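Local structure of protein adenylyltransferase VopS (Vibrio parahaemolyticus, 3LET) at residues 158-163 against 299-304; 170-175 against 288-293; 180-183 against 189-192; 192-197 against 292-297. The protein transfers AMP from ATP to a threonine of host Rho GTPases, which blocks their binding to downstream effectors and inhibits actin assembly in infected cells. All coordinates share one frame; numbering follows the deposited sequence.

Contact 1 (158-163 against 299-304); sequences DAFNKA and FNPLAM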
loop_
_atom_site.group_PDB
_atom_site.type_symbol
_atom_site.label_atom_id
_atom_site.label_comp_id
_atom_site.label_asym_id
_atom_site.label_seq_id
_atom_site.Cartn_x
_atom_site.Cartn_y
_atom_site.Cartn_z
ATOM N N ASP A 158 -4.628 -34.232 5.728
ATOM C CA ASP A 158 -5.797 -34.654 4.948
ATOM C C ASP A 158 -6.714 -33.498 4.586
ATOM O O ASP A 158 -7.553 -33.617 3.687
ATOM C CB ASP A 158 -6.595 -35.712 5.710
ATOM C CG ASP A 158 -6.055 -37.110 5.504
ATOM O OD1 ASP A 158 -5.101 -37.267 4.711
ATOM O OD2 ASP A 158 -6.588 -38.051 6.130
ATOM N N ALA A 159 -6.576 -32.394 5.310
ATOM C CA ALA A 159 -7.348 -31.192 5.021
ATOM C C ALA A 159 -6.996 -30.603 3.642
ATOM O O ALA A 159 -7.850 -30.018 2.973
ATOM C CB ALA A 159 -7.116 -30.163 6.110
ATOM N N PHE A 160 -5.743 -30.755 3.214
ATOM C CA PHE A 160 -5.288 -30.139 1.957
ATOM C C PHE A 160 -4.525 -31.091 1.035
ATOM O O PHE A 160 -4.354 -30.818 -0.147
ATOM C CB PHE A 160 -4.404 -28.919 2.267
ATOM C CG PHE A 160 -3.086 -29.277 2.900
ATOM C CD1 PHE A 160 -1.936 -29.448 2.112
ATOM C CD2 PHE A 160 -2.986 -29.456 4.262
ATOM C CE1 PHE A 160 -0.705 -29.779 2.699
ATOM C CE2 PHE A 160 -1.761 -29.799 4.864
ATOM C CZ PHE A 160 -0.624 -29.962 4.078
ATOM N N ASN A 161 -4.082 -32.220 1.561
ATOM C CA ASN A 161 -3.229 -33.125 0.786
ATOM C C ASN A 161 -3.810 -34.518 0.830
ATOM O O ASN A 161 -3.256 -35.422 1.465
ATOM C CB ASN A 161 -1.815 -33.112 1.353
ATOM C CG ASN A 161 -0.868 -34.044 0.619
ATOM O OD1 ASN A 161 -1.136 -34.486 -0.509
ATOM N ND2 ASN A 161 0.240 -34.371 1.268
ATOM N N LYS A 162 -4.952 -34.677 0.178
ATOM C CA LYS A 162 -5.634 -35.956 0.192
ATOM C C LYS A 162 -4.770 -36.974 -0.536
ATOM O O LYS A 162 -4.569 -38.087 -0.049
ATOM C CB LYS A 162 -7.009 -35.843 -0.461
ATOM C CG LYS A 162 -7.806 -37.138 -0.421
ATOM C CD LYS A 162 -9.190 -36.968 -1.026
ATOM C CE LYS A 162 -9.115 -36.439 -2.449
ATOM N NZ LYS A 162 -10.459 -36.293 -3.061
ATOM N N ALA A 163 -4.242 -36.577 -1.692
ATOM C CA ALA A 163 -3.373 -37.453 -2.483
ATOM C C ALA A 163 -2.193 -38.000 -1.677
ATOM O O ALA A 163 -1.621 -39.017 -2.031
ATOM C CB ALA A 163 -2.866 -36.728 -3.722
ATOM N N PHE A 299 8.420 -27.464 4.975
ATOM C CA PHE A 299 7.106 -26.882 4.756
ATOM C C PHE A 299 6.154 -27.306 5.859
ATOM O O PHE A 299 5.817 -28.470 5.986
ATOM C CB PHE A 299 6.488 -27.207 3.396
ATOM C CG PHE A 299 5.103 -26.651 3.270
ATOM C CD1 PHE A 299 4.903 -25.272 3.301
ATOM C CD2 PHE A 299 3.998 -27.478 3.260
ATOM C CE1 PHE A 299 3.656 -24.749 3.265
ATOM C CE2 PHE A 299 2.731 -26.952 3.228
ATOM C CZ PHE A 299 2.554 -25.575 3.216
ATOM N N ASN A 300 5.737 -26.325 6.651
ATOM C CA ASN A 300 4.788 -26.529 7.732
ATOM C C ASN A 300 3.520 -25.733 7.424
ATOM O O ASN A 300 3.561 -24.512 7.410
ATOM C CB ASN A 300 5.395 -25.997 9.028
ATOM C CG ASN A 300 6.778 -26.588 9.311
ATOM O OD1 ASN A 300 6.896 -27.753 9.675
ATOM N ND2 ASN A 300 7.827 -25.777 9.144
ATOM N N PRO A 301 2.400 -26.416 7.152
ATOM C CA PRO A 301 1.196 -25.660 6.784
ATOM C C PRO A 301 0.653 -24.919 8.021
ATOM O O PRO A 301 0.821 -25.399 9.143
ATOM C CB PRO A 301 0.235 -26.764 6.323
ATOM C CG PRO A 301 0.704 -27.982 7.082
ATOM C CD PRO A 301 2.190 -27.867 7.003
ATOM N N LEU A 302 0.037 -23.760 7.831
ATOM C CA LEU A 302 -0.470 -22.971 8.956
ATOM C C LEU A 302 -1.878 -23.366 9.339
ATOM O O LEU A 302 -2.749 -23.470 8.484
ATOM C CB LEU A 302 -0.511 -21.479 8.579
ATOM C CG LEU A 302 0.840 -20.787 8.389
ATOM C CD1 LEU A 302 0.668 -19.363 7.800
ATOM C CD2 LEU A 302 1.581 -20.732 9.711
ATOM N N ALA A 303 -2.129 -23.538 10.636
ATOM C CA ALA A 303 -3.507 -23.683 11.117
ATOM C C ALA A 303 -4.256 -22.368 10.871
ATOM O O ALA A 303 -3.633 -21.328 10.767
ATOM C CB ALA A 303 -3.523 -24.020 12.600
ATOM N N MET A 304 -5.582 -22.410 10.768
ATOM C CA MET A 304 -6.348 -21.177 10.587
ATOM C C MET A 304 -6.146 -20.242 11.758
ATOM O O MET A 304 -6.033 -19.033 11.591
ATOM C CB MET A 304 -7.835 -21.471 10.436
ATOM C CG MET A 304 -8.206 -22.044 9.086
ATOM S SD MET A 304 -9.999 -22.087 8.879
ATOM C CE MET A 304 -10.475 -20.478 9.539
#
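Phe-160 brings CE2 and CZ of its ring against CB and CG of Pro-301, obliquely. CE2 comes to 3.8 Å from CG of Pro-301 and 3.9 Å from its CB. The two side chains cross at about a right angle. Phe-299 adds a looser touch: CE1 of Phe-160 comes to the edge of the Phe-299 ring, near its plane, 4.5 Å from CE2 of Phe-299. CG of Phe-160 sits between the backbone N and the carbonyl carbon (chi1 68°), and this turns the ring from the short helix 157-160 toward the loop. Pro-301 N also lies 3.9 Å above one face of the Phe-299 ring, offset toward its rim. The loop 299-304 follows helix 281-295 of the Fic fold and leads to Ala-303, the N-cap of helix 304-311. Helix 168-179 closes the cluster. Its Trp-175 meets Phe-160 edge-to-face and also touches the Phe-299 ring, and its Arg-171 bonds to Phe-299 O. All three residues that touch across the two segments are buried. They meet through carbon alone, which implies that shape and exclusion of water hold the loop 299-304 against helix 157-160, while the directed bond comes from Arg-171.

Contact 2 (170-175 against 288-293); sequences ERAAAW and LYAIAE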
loop_
_atom_site.group_PDB
_atom_site.type_symbol
_atom_site.label_atom_id
_atom_site.label_comp_id
_atom_site.label_asym_id
_atom_site.label_seq_id
_atom_site.Cartn_x
_atom_site.Cartn_y
_atom_site.Cartn_z
ATOM N N GLU A 170 5.401 -30.067 -3.473
ATOM C CA GLU A 170 4.034 -30.466 -3.812
ATOM C C GLU A 170 3.057 -30.287 -2.650
ATOM O O GLU A 170 1.881 -29.903 -2.863
ATOM C CB GLU A 170 4.017 -31.909 -4.370
ATOM C CG GLU A 170 4.687 -32.001 -5.734
ATOM C CD GLU A 170 4.765 -33.441 -6.229
ATOM O OE1 GLU A 170 3.736 -33.975 -6.678
ATOM O OE2 GLU A 170 5.852 -34.038 -6.150
ATOM N N ARG A 171 3.533 -30.508 -1.421
ATOM C CA ARG A 171 2.704 -30.277 -0.244
ATOM C C ARG A 171 2.339 -28.790 -0.126
ATOM O O ARG A 171 1.197 -28.435 0.171
ATOM C CB ARG A 171 3.438 -30.710 1.044
ATOM C CG ARG A 171 3.624 -32.247 1.127
ATOM C CD ARG A 171 4.356 -32.670 2.401
ATOM N NE ARG A 171 3.640 -32.209 3.584
ATOM C CZ ARG A 171 4.104 -31.318 4.455
ATOM N NH1 ARG A 171 5.323 -30.791 4.324
ATOM N NH2 ARG A 171 3.348 -30.991 5.497
ATOM N N ALA A 172 3.318 -27.924 -0.351
ATOM C CA ALA A 172 3.069 -26.478 -0.248
ATOM C C ALA A 172 2.092 -26.059 -1.338
ATOM O O ALA A 172 1.164 -25.310 -1.073
ATOM C CB ALA A 172 4.364 -25.717 -0.372
ATOM N N ALA A 173 2.291 -26.545 -2.562
ATOM C CA ALA A 173 1.344 -26.254 -3.651
ATOM C C ALA A 173 -0.075 -26.676 -3.290
ATOM O O ALA A 173 -1.009 -25.902 -3.443
ATOM C CB ALA A 173 1.776 -26.912 -4.964
ATOM N N ALA A 174 -0.245 -27.888 -2.771
ATOM C CA ALA A 174 -1.565 -28.359 -2.354
ATOM C C ALA A 174 -2.221 -27.475 -1.310
ATOM O O ALA A 174 -3.443 -27.273 -1.328
ATOM C CB ALA A 174 -1.466 -29.806 -1.792
ATOM N N TRP A 175 -1.406 -26.975 -0.387
ATOM C CA TRP A 175 -1.889 -26.135 0.702
ATOM C C TRP A 175 -2.393 -24.829 0.120
ATOM O O TRP A 175 -3.493 -24.391 0.441
ATOM C CB TRP A 175 -0.773 -25.869 1.698
ATOM C CG TRP A 175 -1.159 -24.878 2.772
ATOM C CD1 TRP A 175 -2.094 -25.041 3.782
ATOM C CD2 TRP A 175 -0.576 -23.600 2.965
ATOM N NE1 TRP A 175 -2.123 -23.908 4.575
ATOM C CE2 TRP A 175 -1.198 -23.020 4.097
ATOM C CE3 TRP A 175 0.430 -22.886 2.296
ATOM C CZ2 TRP A 175 -0.862 -21.747 4.544
ATOM C CZ3 TRP A 175 0.761 -21.628 2.758
ATOM C CH2 TRP A 175 0.112 -21.076 3.858
ATOM N N LEU A 288 4.024 -16.389 -0.534
ATOM C CA LEU A 288 5.324 -15.976 0.061
ATOM C C LEU A 288 5.722 -16.838 1.268
ATOM O O LEU A 288 6.903 -17.112 1.478
ATOM C CB LEU A 288 5.351 -14.490 0.480
ATOM C CG LEU A 288 5.190 -13.528 -0.706
ATOM C CD1 LEU A 288 5.271 -12.093 -0.187
ATOM C CD2 LEU A 288 6.243 -13.732 -1.765
ATOM N N TYR A 289 4.744 -17.255 2.061
ATOM C CA TYR A 289 5.024 -18.126 3.203
ATOM C C TYR A 289 5.650 -19.417 2.678
ATOM O O TYR A 289 6.686 -19.861 3.199
ATOM C CB TYR A 289 3.723 -18.459 3.949
ATOM C CG TYR A 289 3.922 -19.496 5.056
ATOM C CD1 TYR A 289 4.469 -19.122 6.291
ATOM C CD2 TYR A 289 3.555 -20.830 4.859
ATOM C CE1 TYR A 289 4.645 -20.049 7.320
ATOM C CE2 TYR A 289 3.741 -21.794 5.896
ATOM C CZ TYR A 289 4.277 -21.390 7.107
ATOM O OH TYR A 289 4.469 -22.336 8.103
ATOM N N ALA A 290 5.006 -20.025 1.673
ATOM C CA ALA A 290 5.490 -21.288 1.095
ATOM C C ALA A 290 6.869 -21.133 0.479
ATOM O O ALA A 290 7.719 -21.991 0.649
ATOM C CB ALA A 290 4.522 -21.830 0.043
ATOM N N ILE A 291 7.104 -20.066 -0.270
ATOM C CA ILE A 291 8.419 -19.894 -0.868
ATOM C C ILE A 291 9.471 -19.772 0.225
ATOM O O ILE A 291 10.533 -20.390 0.136
ATOM C CB ILE A 291 8.475 -18.649 -1.753
ATOM C CG1 ILE A 291 7.537 -18.817 -2.960
ATOM C CG2 ILE A 291 9.911 -18.369 -2.216
ATOM C CD1 ILE A 291 7.265 -17.453 -3.673
ATOM N N ALA A 292 9.189 -18.968 1.248
ATOM C CA ALA A 292 10.152 -18.807 2.353
ATOM C C ALA A 292 10.426 -20.166 3.005
ATOM O O ALA A 292 11.569 -20.519 3.304
ATOM C CB ALA A 292 9.640 -17.798 3.409
ATOM N N GLU A 293 9.373 -20.942 3.200
ATOM C CA GLU A 293 9.527 -22.252 3.840
ATOM C C GLU A 293 10.405 -23.161 2.993
ATOM O O GLU A 293 11.271 -23.886 3.516
ATOM C CB GLU A 293 8.175 -22.927 4.015
ATOM C CG GLU A 293 7.323 -22.340 5.116
ATOM C CD GLU A 293 7.848 -22.739 6.484
ATOM O OE1 GLU A 293 7.616 -23.896 6.902
ATOM O OE2 GLU A 293 8.502 -21.902 7.126
#
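CG is anti to the backbone N in both Trp-175 (chi1 174°) and Tyr-289 (chi1 173°), and each aromatic side chain thereby points toward the other helix. CD2 of Tyr-289 touches the six-membered ring of Trp-175 at two atoms, CZ3 and CH2, each 3.6 Å away. The ring centroids are 5.4 Å apart and the planes meet at 59°. The rings meet obliquely, and the side chains cross at about a right angle. Beside the pair the helices come close: CB of Ala-172 lies 3.9 Å from CB of Ala-290, and their CA atoms are 5.9 Å apart. Small side chains on both helices allow this. Helix 281-295 belongs to the Fic domain and carries Arg-286, which probably binds ATP, as in related enzymes. The Trp-175 side chain lies about 4 Å from that of Arg-286, so this packing borders the probable nucleotide site. Within its own helix, Tyr-289 has CG of Glu-293 over one face, 3.7 Å above the plane and toward the rim. The hydroxyl of Tyr-289 is hydrogen-bonded to Asn-300 O, which ties the far end of the ring to the loop after the helix.

Contact 3 (180-183 against 189-192); sequences SNSK and NITS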
loop_
_atom_site.group_PDB
_atom_site.type_symbol
_atom_site.label_atom_id
_atom_site.label_comp_id
_atom_site.label_asym_id
_atom_site.label_seq_id
_atom_site.Cartn_x
_atom_site.Cartn_y
_atom_site.Cartn_z
ATOM N N SER A 180 -7.092 -21.387 -1.577
ATOM C CA SER A 180 -7.684 -20.486 -2.575
ATOM C C SER A 180 -8.840 -21.158 -3.310
ATOM O O SER A 180 -9.418 -20.560 -4.234
ATOM C CB SER A 180 -6.646 -20.080 -3.645
ATOM O OG SER A 180 -5.351 -19.892 -3.100
ATOM N N ASN A 181 -9.168 -22.393 -2.935
ATOM C CA ASN A 181 -10.186 -23.158 -3.675
ATOM C C ASN A 181 -9.902 -23.092 -5.190
ATOM O O ASN A 181 -10.805 -22.878 -6.007
ATOM C CB ASN A 181 -11.586 -22.594 -3.368
ATOM C CG ASN A 181 -12.714 -23.472 -3.896
ATOM O OD1 ASN A 181 -12.581 -24.698 -3.973
ATOM N ND2 ASN A 181 -13.858 -22.842 -4.225
ATOM N N SER A 182 -8.630 -23.233 -5.547
ATOM C CA SER A 182 -8.186 -23.058 -6.911
ATOM C C SER A 182 -8.296 -24.354 -7.724
ATOM O O SER A 182 -8.087 -25.440 -7.201
ATOM C CB SER A 182 -6.743 -22.561 -6.903
ATOM O OG SER A 182 -6.204 -22.533 -8.201
ATOM N N LYS A 183 -8.616 -24.209 -9.000
ATOM C CA LYS A 183 -8.959 -25.344 -9.854
ATOM C C LYS A 183 -8.277 -25.256 -11.183
ATOM O O LYS A 183 -7.837 -24.184 -11.621
ATOM C CB LYS A 183 -10.479 -25.398 -10.107
ATOM C CG LYS A 183 -11.319 -25.310 -8.861
ATOM C CD LYS A 183 -11.297 -26.599 -8.057
ATOM C CE LYS A 183 -12.244 -26.480 -6.869
ATOM N NZ LYS A 183 -11.822 -27.265 -5.678
ATOM N N ASN A 189 -1.130 -23.000 -12.423
ATOM C CA ASN A 189 -0.306 -21.783 -12.413
ATOM C C ASN A 189 0.321 -21.586 -11.027
ATOM O O ASN A 189 1.498 -21.259 -10.895
ATOM C CB ASN A 189 -1.166 -20.560 -12.764
ATOM C CG ASN A 189 -0.355 -19.269 -12.854
ATOM O OD1 ASN A 189 0.680 -19.217 -13.512
ATOM N ND2 ASN A 189 -0.853 -18.212 -12.217
ATOM N N ILE A 190 -0.483 -21.778 -9.988
ATOM C CA ILE A 190 0.028 -21.689 -8.610
ATOM C C ILE A 190 1.208 -22.658 -8.430
ATOM O O ILE A 190 2.252 -22.290 -7.891
ATOM C CB ILE A 190 -1.077 -22.022 -7.603
ATOM C CG1 ILE A 190 -2.102 -20.880 -7.572
ATOM C CG2 ILE A 190 -0.472 -22.279 -6.213
ATOM C CD1 ILE A 190 -3.447 -21.231 -6.891
ATOM N N THR A 191 1.032 -23.902 -8.863
ATOM C CA THR A 191 2.109 -24.891 -8.763
ATOM C C THR A 191 3.365 -24.498 -9.562
ATOM O O THR A 191 4.486 -24.573 -9.048
ATOM C CB THR A 191 1.638 -26.248 -9.256
ATOM O OG1 THR A 191 0.517 -26.656 -8.467
ATOM C CG2 THR A 191 2.777 -27.278 -9.120
ATOM N N SER A 192 3.189 -24.056 -10.808
ATOM C CA SER A 192 4.348 -23.642 -11.617
ATOM C C SER A 192 5.088 -22.464 -10.990
ATOM O O SER A 192 6.320 -22.454 -10.967
ATOM C CB SER A 192 3.945 -23.234 -13.040
ATOM O OG SER A 192 3.133 -24.226 -13.645
#
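Ser-180 begins the turn and touches Ile-190 lightly, its OG standing 4.4 Å from CD1. That hydroxyl is hydrogen-bonded to Ile-176 O, one turn back in helix 168-179. Asn-181 comes next, with positive phi (48°). It is the first residue after the helix to leave helical phi and psi, and two bonds back into the last turn make the ending a Schellman motif. The turn joins two consecutive helices, 168-179 and 184-199, which pack on each other. Ser-182 carries the contact. Its OG is anti to the backbone N (chi1 173°), which directs the hydroxyl at the Ile-190 side chain. OG lies 3.3 Å from CD1 of Ile-190, and CB of Ser-182 is 3.6 Å from the same methyl. A weak hydrogen bond joins this OG to Asp-186 in the first turn of the next helix. Lys-183 has its CB directed away from Ile-190; NZ instead bonds to OD1 of Asn-181 at 3.2 Å, tilted 30° from the carbonyl plane. On the facing helix, CD1 at the end of the longer branch of Ile-190 does the touching. The Ile-190 side chain also packs on Ile-176 and Ile-177, and Arg-283 of helix 281-295 touches both Ile-190 and Ser-180.

Contact 4 (192-197 against 292-297); sequences SLLKEY and AELRND
Arg-295 grips the backbone carbonyl of Tyr-197 side-on, with two nitrogens on one oxygen. NH2 is 3.0 Å from Tyr-197 O, with an N-H...O angle of 151°. NE is 3.3 Å from the same oxygen and its bond is more bent, at 138°. The oxygen lies at the edge of the guanidinium, close to its plane. The side chain is extended from CG to NE, which lets it span the gap between the helices. NH2 also bonds to Lys-202 O, so the guanidinium links the end of helix 184-199 to the loop after it. Arg-295 stands near the end of helix 281-295 of the Fic domain. That helix closes in a Schellman motif, with Asp-297 at positive phi, its N bonded to Leu-294 O, and Ser-298 N bonded to Glu-293 O. Inward from the arginine, CD1 of Leu-294 meets the branched end of Leu-194, 3.7 Å from CD1 and 3.9 Å from CG. The two leucine side chains cross at about a right angle. CG of Leu-194 is anti to its backbone N (chi1 179°). This sets Leu-194 between two helices, with CD1 facing Ala-290 and Ile-291 of 281-295 and CD2 on Ala-172 and Ala-173 of 168-179.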
loop_
_atom_site.group_PDB
_atom_site.type_symbol
_atom_site.label_atom_id
_atom_site.label_comp_id
_atom_site.label_asym_id
_atom_site.label_seq_id
_atom_site.Cartn_x
_atom_site.Cartn_y
_atom_site.Cartn_z
ATOM N N SER A 192 3.189 -24.056 -10.808
ATOM C CA SER A 192 4.348 -23.642 -11.617
ATOM C C SER A 192 5.088 -22.464 -10.990
ATOM O O SER A 192 6.320 -22.454 -10.967
ATOM C CB SER A 192 3.945 -23.234 -13.040
ATOM O OG SER A 192 3.133 -24.226 -13.645
ATOM N N LEU A 193 4.343 -21.472 -10.505
ATOM C CA LEU A 193 4.970 -20.280 -9.929
ATOM C C LEU A 193 5.724 -20.644 -8.664
ATOM O O LEU A 193 6.791 -20.115 -8.381
ATOM C CB LEU A 193 3.945 -19.165 -9.644
ATOM C CG LEU A 193 3.445 -18.398 -10.882
ATOM C CD1 LEU A 193 2.261 -17.487 -10.534
ATOM C CD2 LEU A 193 4.575 -17.577 -11.508
ATOM N N LEU A 194 5.180 -21.568 -7.897
ATOM C CA LEU A 194 5.822 -21.927 -6.650
ATOM C C LEU A 194 7.170 -22.615 -6.951
ATOM O O LEU A 194 8.201 -22.319 -6.316
ATOM C CB LEU A 194 4.927 -22.866 -5.856
ATOM C CG LEU A 194 5.510 -23.345 -4.531
ATOM C CD1 LEU A 194 5.867 -22.198 -3.585
ATOM C CD2 LEU A 194 4.478 -24.276 -3.881
ATOM N N LYS A 195 7.170 -23.532 -7.904
ATOM C CA LYS A 195 8.417 -24.204 -8.273
ATOM C C LYS A 195 9.421 -23.204 -8.798
ATOM O O LYS A 195 10.622 -23.264 -8.495
ATOM C CB LYS A 195 8.158 -25.261 -9.354
ATOM C CG LYS A 195 7.322 -26.442 -8.850
ATOM C CD LYS A 195 7.247 -27.514 -9.944
ATOM C CE LYS A 195 6.032 -28.390 -9.809
ATOM N NZ LYS A 195 6.134 -29.300 -8.651
ATOM N N GLU A 196 8.924 -22.306 -9.635
ATOM C CA GLU A 196 9.773 -21.271 -10.221
ATOM C C GLU A 196 10.448 -20.375 -9.159
ATOM O O GLU A 196 11.662 -20.177 -9.187
ATOM C CB GLU A 196 8.944 -20.428 -11.198
ATOM C CG GLU A 196 9.771 -19.368 -11.923
ATOM C CD GLU A 196 8.954 -18.580 -12.941
ATOM O OE1 GLU A 196 7.880 -19.053 -13.367
ATOM O OE2 GLU A 196 9.392 -17.487 -13.330
ATOM N N TYR A 197 9.673 -19.825 -8.223
ATOM C CA TYR A 197 10.273 -18.986 -7.179
ATOM C C TYR A 197 11.030 -19.783 -6.107
ATOM O O TYR A 197 11.868 -19.248 -5.387
ATOM C CB TYR A 197 9.217 -18.075 -6.534
ATOM C CG TYR A 197 8.961 -16.874 -7.421
ATOM C CD1 TYR A 197 8.288 -17.017 -8.633
ATOM C CD2 TYR A 197 9.442 -15.617 -7.080
ATOM C CE1 TYR A 197 8.077 -15.925 -9.471
ATOM C CE2 TYR A 197 9.227 -14.503 -7.911
ATOM C CZ TYR A 197 8.536 -14.669 -9.101
ATOM O OH TYR A 197 8.316 -13.585 -9.938
ATOM N N ALA A 292 9.189 -18.968 1.248
ATOM C CA ALA A 292 10.152 -18.807 2.353
ATOM C C ALA A 292 10.426 -20.166 3.005
ATOM O O ALA A 292 11.569 -20.519 3.304
ATOM C CB ALA A 292 9.640 -17.798 3.409
ATOM N N GLU A 293 9.373 -20.942 3.200
ATOM C CA GLU A 293 9.527 -22.252 3.840
ATOM C C GLU A 293 10.405 -23.161 2.993
ATOM O O GLU A 293 11.271 -23.886 3.516
ATOM C CB GLU A 293 8.175 -22.927 4.015
ATOM C CG GLU A 293 7.323 -22.340 5.116
ATOM C CD GLU A 293 7.848 -22.739 6.484
ATOM O OE1 GLU A 293 7.616 -23.896 6.902
ATOM O OE2 GLU A 293 8.502 -21.902 7.126
ATOM N N LEU A 294 10.155 -23.157 1.687
ATOM C CA LEU A 294 10.839 -24.102 0.799
ATOM C C LEU A 294 12.308 -23.721 0.720
ATOM O O LEU A 294 13.180 -24.589 0.726
ATOM C CB LEU A 294 10.195 -24.134 -0.590
ATOM C CG LEU A 294 8.785 -24.720 -0.629
ATOM C CD1 LEU A 294 8.220 -24.636 -2.025
ATOM C CD2 LEU A 294 8.750 -26.191 -0.132
ATOM N N ARG A 295 12.596 -22.420 0.709
ATOM C CA ARG A 295 13.983 -21.978 0.670
ATOM C C ARG A 295 14.703 -22.343 1.957
ATOM O O ARG A 295 15.944 -22.350 2.000
ATOM C CB ARG A 295 14.055 -20.470 0.416
ATOM C CG ARG A 295 13.602 -20.117 -0.995
ATOM C CD ARG A 295 13.701 -18.621 -1.247
ATOM N NE ARG A 295 13.402 -18.278 -2.636
ATOM C CZ ARG A 295 13.477 -17.036 -3.097
ATOM N NH1 ARG A 295 13.816 -16.052 -2.260
ATOM N NH2 ARG A 295 13.198 -16.780 -4.371
ATOM N N ASN A 296 13.936 -22.629 3.008
ATOM C CA ASN A 296 14.521 -23.116 4.257
ATOM C C ASN A 296 14.385 -24.639 4.397
ATOM O O ASN A 296 14.431 -25.170 5.509
ATOM C CB ASN A 296 13.890 -22.426 5.473
ATOM C CG ASN A 296 14.782 -22.496 6.716
ATOM O OD1 ASN A 296 15.989 -22.283 6.636
ATOM N ND2 ASN A 296 14.186 -22.781 7.861
ATOM N N ASP A 297 14.204 -25.324 3.272
ATOM C CA ASP A 297 14.123 -26.804 3.222
ATOM C C ASP A 297 13.061 -27.373 4.164
ATOM O O ASP A 297 13.285 -28.344 4.911
ATOM C CB ASP A 297 15.504 -27.425 3.534
ATOM C CG ASP A 297 15.572 -28.918 3.204
ATOM O OD1 ASP A 297 14.837 -29.364 2.294
ATOM O OD2 ASP A 297 16.370 -29.649 3.846
#

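In the fold
Contacts 1 and 2 are buried throughout, contact 3 largely so, and contact 4 only in part. Contacts 2 and 4 both use helix 281-295, and their centres are about 6 Å apart. Contacts 3 and 4 both use helix 184-199 and share Ser-192. Leu-194 joins contact 4 to contact 2 by touching Ala-172 and Ile-291. Polar bonds join the loop of contact 1 to both helices of contact 2, and Asn-300 ND2 to Glu-293 OE1 links it to contact 4 as well. Chemistry follows place. Rings, proline and alanines fill contacts 1 and 2. In contact 3 a methyl packs on serines at a turn. Contact 4 adds a two-nitrogen arginine grip on a backbone carbonyl where two helices end.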